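Long-range contacts in putative polyketide synthase (Brevibacillus brevis, PDB 5HU7), which probably removes water from beta-hydroxyacyl intermediates tethered to acyl carrier protein, as the dehydratase domain of a trans-AT polyketide assembly line: residues A[50-54]-A[208-213]; A[83-87]-A[238-242]. All coordinates share one frame; numbering follows the deposited sequence.

How the interactions relate
Interaction 1 lies near the centre of the chain and interaction 2 farther out, yet each is partly buried; the centres of the two contacts are about 13 Å apart. Both join the N-terminal half of the domain to the C-terminal half, consistent with the double-hotdog fold of these dehydratases. Interaction 1 brings together the starts of helices 52-65 and 212-227 through apolar side chains. Interaction 2 pairs the end of strand 76-84 with the start of strand 241-249 by backbone hydrogen bonds, and its D85 and D86 are exposed. L52 bridges the two contacts: its side chain packs against the F242 ring, while its CB packs on L213 in interaction 1.

Interaction 1 of 2, residues A[50-54]-A[208-213]; sequences FPLIA and FHPSLL
The F208 ring meets I53 obliquely, its CD1 4.3 Å from I53 CG2, and touches L56 and L247 as well. The second flat group is the H209 imidazole. P210 CD lies 3.3 Å above one face of the ring, offset toward its rim, and S211 CA sits in plane at the edge. H209 ND1 accepts from S211 N at 3.0 Å, the donor tilted 16° from the ring plane, while NE2 bonds to P196 O; the imidazole is thereby gripped at both nitrogens. The capping bond fixes the type I turn from H209 to L212 that leads into helix 212-227.

I53 contributes most of the contact from segment 50-54. With CG1 between the backbone N and the carbonyl carbon (chi1 54°), its CD1 is placed against this turn, 4.2 Å from L212 CB and unusually close to H209 O (3.0 Å), a tight contact whose exact length is doubtful. L213, whose CG is anti to its own N (chi1 -180°), extends toward helix 52-65 and crosses L52 at about a right angle; L213 CD2 lies 3.7 Å from L52 N and 3.8 Å from L52 CB.

P51, just before L52 and I53, fits the proline of the HxxxGxxxxP motif of polyketide synthase dehydratases. Helix start and capped turn are thus matched by apolar packing, with the carbonyl oxygen of H209 close to a methyl, and the polar bonds of H209 order its own turn instead of reaching across.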
loop_
_atom_site.group_PDB
_atom_site.type_symbol
_atom_site.label_atom_id
_atom_site.label_comp_id
_atom_site.label_asym_id
_atom_site.label_seq_id
_atom_site.Cartn_x
_atom_site.Cartn_y
_atom_site.Cartn_z
ATOM N N PHE A 50 14.306 18.359 -6.537
ATOM C CA PHE A 50 12.945 18.062 -6.076
ATOM C C PHE A 50 12.467 19.269 -5.261
ATOM O O PHE A 50 13.249 19.778 -4.469
ATOM C CB PHE A 50 12.936 16.813 -5.183
ATOM C CG PHE A 50 11.572 16.236 -4.881
ATOM C CD1 PHE A 50 10.844 15.582 -5.869
ATOM C CD2 PHE A 50 11.095 16.187 -3.583
ATOM C CE1 PHE A 50 9.619 15.001 -5.586
ATOM C CE2 PHE A 50 9.895 15.542 -3.285
ATOM C CZ PHE A 50 9.161 14.964 -4.284
ATOM N N PRO A 51 11.237 19.779 -5.443
ATOM C CA PRO A 51 10.810 20.950 -4.660
ATOM C C PRO A 51 10.904 20.766 -3.146
ATOM O O PRO A 51 10.580 19.702 -2.641
ATOM C CB PRO A 51 9.371 21.184 -5.117
ATOM C CG PRO A 51 9.221 20.476 -6.357
ATOM C CD PRO A 51 10.184 19.344 -6.385
ATOM N N LEU A 52 11.361 21.798 -2.434
ATOM C CA LEU A 52 11.533 21.804 -0.970
ATOM C C LEU A 52 10.266 21.337 -0.196
ATOM O O LEU A 52 10.321 20.341 0.532
ATOM C CB LEU A 52 12.022 23.200 -0.498
ATOM C CG LEU A 52 13.423 23.660 -0.969
ATOM C CD1 LEU A 52 13.773 25.135 -0.572
ATOM C CD2 LEU A 52 14.487 22.704 -0.571
ATOM N N ILE A 53 9.135 22.024 -0.383
ATOM C CA ILE A 53 7.849 21.640 0.235
ATOM C C ILE A 53 7.374 20.232 -0.120
ATOM O O ILE A 53 6.626 19.624 0.647
ATOM C CB ILE A 53 6.721 22.665 -0.055
ATOM C CG1 ILE A 53 6.594 22.912 -1.607
ATOM C CG2 ILE A 53 6.982 23.948 0.763
ATOM C CD1 ILE A 53 5.398 23.604 -2.039
ATOM N N ALA A 54 7.790 19.715 -1.262
ATOM C CA ALA A 54 7.376 18.386 -1.660
ATOM C C ALA A 54 7.912 17.333 -0.693
ATOM O O ALA A 54 7.211 16.369 -0.408
ATOM C CB ALA A 54 7.818 18.094 -3.067
ATOM N N PHE A 208 0.223 21.313 1.960
ATOM C CA PHE A 208 1.091 22.273 1.296
ATOM C C PHE A 208 0.722 22.356 -0.160
ATOM O O PHE A 208 0.704 21.331 -0.852
ATOM C CB PHE A 208 2.550 21.856 1.362
ATOM C CG PHE A 208 3.152 21.860 2.742
ATOM C CD1 PHE A 208 3.641 23.031 3.298
ATOM C CD2 PHE A 208 3.304 20.685 3.452
ATOM C CE1 PHE A 208 4.217 23.024 4.550
ATOM C CE2 PHE A 208 3.853 20.687 4.725
ATOM C CZ PHE A 208 4.307 21.850 5.260
ATOM N N HIS A 209 0.480 23.584 -0.644
ATOM C CA HIS A 209 0.107 23.839 -2.012
ATOM C C HIS A 209 1.362 23.632 -2.878
ATOM O O HIS A 209 2.457 24.003 -2.444
ATOM C CB HIS A 209 -0.398 25.281 -2.127
ATOM C CG HIS A 209 -1.055 25.606 -3.417
ATOM N ND1 HIS A 209 -0.311 25.930 -4.540
ATOM C CD2 HIS A 209 -2.367 25.644 -3.734
ATOM C CE1 HIS A 209 -1.197 26.101 -5.515
ATOM N NE2 HIS A 209 -2.445 26.045 -5.047
ATOM N N PRO A 210 1.244 23.083 -4.115
ATOM C CA PRO A 210 2.445 22.869 -4.932
ATOM C C PRO A 210 3.182 24.131 -5.394
ATOM O O PRO A 210 4.319 24.011 -5.848
ATOM C CB PRO A 210 1.905 22.061 -6.122
ATOM C CG PRO A 210 0.491 22.392 -6.191
ATOM C CD PRO A 210 0.049 22.544 -4.792
ATOM N N SER A 211 2.558 25.319 -5.300
ATOM C CA SER A 211 3.153 26.583 -5.746
ATOM C C SER A 211 3.606 27.499 -4.611
ATOM O O SER A 211 4.134 28.564 -4.901
ATOM C CB SER A 211 2.145 27.334 -6.604
ATOM O OG SER A 211 1.508 26.471 -7.532
ATOM N N LEU A 212 3.412 27.108 -3.347
ATOM C CA LEU A 212 3.768 27.918 -2.175
ATOM C C LEU A 212 5.246 28.375 -2.110
ATOM O O LEU A 212 5.518 29.478 -1.647
ATOM C CB LEU A 212 3.391 27.133 -0.899
ATOM C CG LEU A 212 3.710 27.787 0.428
ATOM C CD1 LEU A 212 2.965 29.096 0.570
ATOM C CD2 LEU A 212 3.378 26.860 1.585
ATOM N N LEU A 213 6.186 27.531 -2.528
ATOM C CA LEU A 213 7.623 27.852 -2.507
ATOM C C LEU A 213 7.979 28.888 -3.581
ATOM O O LEU A 213 8.860 29.722 -3.371
ATOM C CB LEU A 213 8.425 26.552 -2.734
ATOM C CG LEU A 213 9.962 26.640 -2.749
ATOM C CD1 LEU A 213 10.498 27.024 -1.372
ATOM C CD2 LEU A 213 10.563 25.306 -3.279
#

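Interaction 2 of 2, residues A[83-87]-A[238-242]; sequences ATDDP and LDGTF
T84 and F242 form an antiparallel hydrogen-bonded pair. T84 N donates to F242 O at 2.8 Å, and F242 N returns a longer bond of 3.2 Å to T84 O. A83 CA adds a CA-H...O contact to the same F242 O.

A second polar group lies within segment 238-242. D239 OD1 takes two bonds from T241: the backbone N, from above the carboxylate plane, closes an Asx turn, and OG1 meets the syn side at 2.7 Å. T241 OG1 sits between its backbone N and carbonyl carbon (chi1 72°), facing back to D239, which leaves CG2 to approach D85 O at 3.5 Å.

Among the packing contacts, T84 OG1 comes within 3.2 Å of F242 CE2 obliquely to the ring, its own hydrogen bond going to S128. P87 CG lies 3.2 Å from D239 O and 3.7 Å from T241 CG2. At G240, where phi is positive, a CB would collide with P87 CB. An alanine in place of T241 would probably leave D239 OD1 with one bond fewer and open a gap beside P87.

Pairing strand 76-84 with 241-249 joins the sheets of the two halves, consistent with a double-hotdog dehydratase. The chain turns a corner at G240; D239 and T241 make backbone hydrogen bonds to G297 of strand 287-298, and A83 to H129 of strand 125-135. L52, Y55 and L56 of helix 52-65 pack on F242.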
loop_
_atom_site.group_PDB
_atom_site.type_symbol
_atom_site.label_atom_id
_atom_site.label_comp_id
_atom_site.label_asym_id
_atom_site.label_seq_id
_atom_site.Cartn_x
_atom_site.Cartn_y
_atom_site.Cartn_z
ATOM N N ALA A 83 15.807 17.662 7.872
ATOM C CA ALA A 83 17.032 18.010 7.144
ATOM C C ALA A 83 17.063 17.347 5.797
ATOM O O ALA A 83 16.891 16.147 5.723
ATOM C CB ALA A 83 18.251 17.605 7.972
ATOM N N THR A 84 17.148 18.152 4.722
ATOM C CA THR A 84 17.334 17.682 3.355
ATOM C C THR A 84 18.773 18.002 3.029
ATOM O O THR A 84 19.057 19.146 2.713
ATOM C CB THR A 84 16.328 18.299 2.380
ATOM O OG1 THR A 84 15.023 17.789 2.707
ATOM C CG2 THR A 84 16.668 17.991 0.920
ATOM N N ASP A 85 19.667 17.007 3.144
ATOM C CA ASP A 85 21.128 17.118 2.972
ATOM C C ASP A 85 21.622 16.795 1.559
ATOM O O ASP A 85 22.620 17.374 1.127
ATOM C CB ASP A 85 21.873 16.130 3.948
ATOM C CG ASP A 85 21.075 14.912 4.490
ATOM O OD1 ASP A 85 19.941 15.101 4.972
ATOM O OD2 ASP A 85 21.551 13.759 4.297
ATOM N N ASP A 86 21.037 15.765 0.927
ATOM C CA ASP A 86 21.462 15.296 -0.394
ATOM C C ASP A 86 20.272 15.421 -1.313
ATOM O O ASP A 86 19.390 14.584 -1.248
ATOM C CB ASP A 86 21.974 13.850 -0.287
ATOM C CG ASP A 86 22.889 13.412 -1.425
ATOM O OD1 ASP A 86 22.897 14.089 -2.484
ATOM O OD2 ASP A 86 23.620 12.419 -1.243
ATOM N N PRO A 87 20.182 16.490 -2.142
ATOM C CA PRO A 87 18.967 16.689 -2.950
ATOM C C PRO A 87 18.621 15.602 -3.970
ATOM O O PRO A 87 19.485 15.091 -4.695
ATOM C CB PRO A 87 19.222 18.029 -3.661
ATOM C CG PRO A 87 20.267 18.683 -2.899
ATOM C CD PRO A 87 21.119 17.619 -2.305
ATOM N N LEU A 238 20.003 28.680 -4.820
ATOM C CA LEU A 238 19.590 27.522 -4.023
ATOM C C LEU A 238 20.205 26.242 -4.516
ATOM O O LEU A 238 20.277 26.024 -5.717
ATOM C CB LEU A 238 18.063 27.372 -3.968
ATOM C CG LEU A 238 17.271 28.539 -3.366
ATOM C CD1 LEU A 238 15.808 28.156 -3.199
ATOM C CD2 LEU A 238 17.833 28.995 -2.022
ATOM N N ASP A 239 20.658 25.395 -3.594
ATOM C CA ASP A 239 21.286 24.105 -3.913
ATOM C C ASP A 239 20.385 22.900 -3.633
ATOM O O ASP A 239 20.890 21.780 -3.560
ATOM C CB ASP A 239 22.626 23.975 -3.164
ATOM C CG ASP A 239 22.568 23.820 -1.651
ATOM O OD1 ASP A 239 21.455 23.843 -1.089
ATOM O OD2 ASP A 239 23.641 23.725 -1.027
ATOM N N GLY A 240 19.088 23.120 -3.431
ATOM C CA GLY A 240 18.157 22.032 -3.165
ATOM C C GLY A 240 18.122 21.504 -1.729
ATOM O O GLY A 240 17.328 20.610 -1.428
ATOM N N THR A 241 18.946 22.046 -0.821
ATOM C CA THR A 241 18.947 21.606 0.576
ATOM C C THR A 241 18.185 22.566 1.499
ATOM O O THR A 241 17.995 23.734 1.199
ATOM C CB THR A 241 20.381 21.394 1.118
ATOM O OG1 THR A 241 21.030 22.643 1.306
ATOM C CG2 THR A 241 21.214 20.433 0.267
ATOM N N PHE A 242 17.791 22.065 2.636
ATOM C CA PHE A 242 17.190 22.855 3.679
ATOM C C PHE A 242 17.197 22.098 4.993
ATOM O O PHE A 242 17.355 20.886 5.011
ATOM C CB PHE A 242 15.752 23.277 3.324
ATOM C CG PHE A 242 14.716 22.175 3.467
ATOM C CD1 PHE A 242 14.075 21.946 4.687
ATOM C CD2 PHE A 242 14.346 21.404 2.379
ATOM C CE1 PHE A 242 13.039 21.019 4.783
ATOM C CE2 PHE A 242 13.329 20.461 2.489
ATOM C CZ PHE A 242 12.672 20.286 3.675
#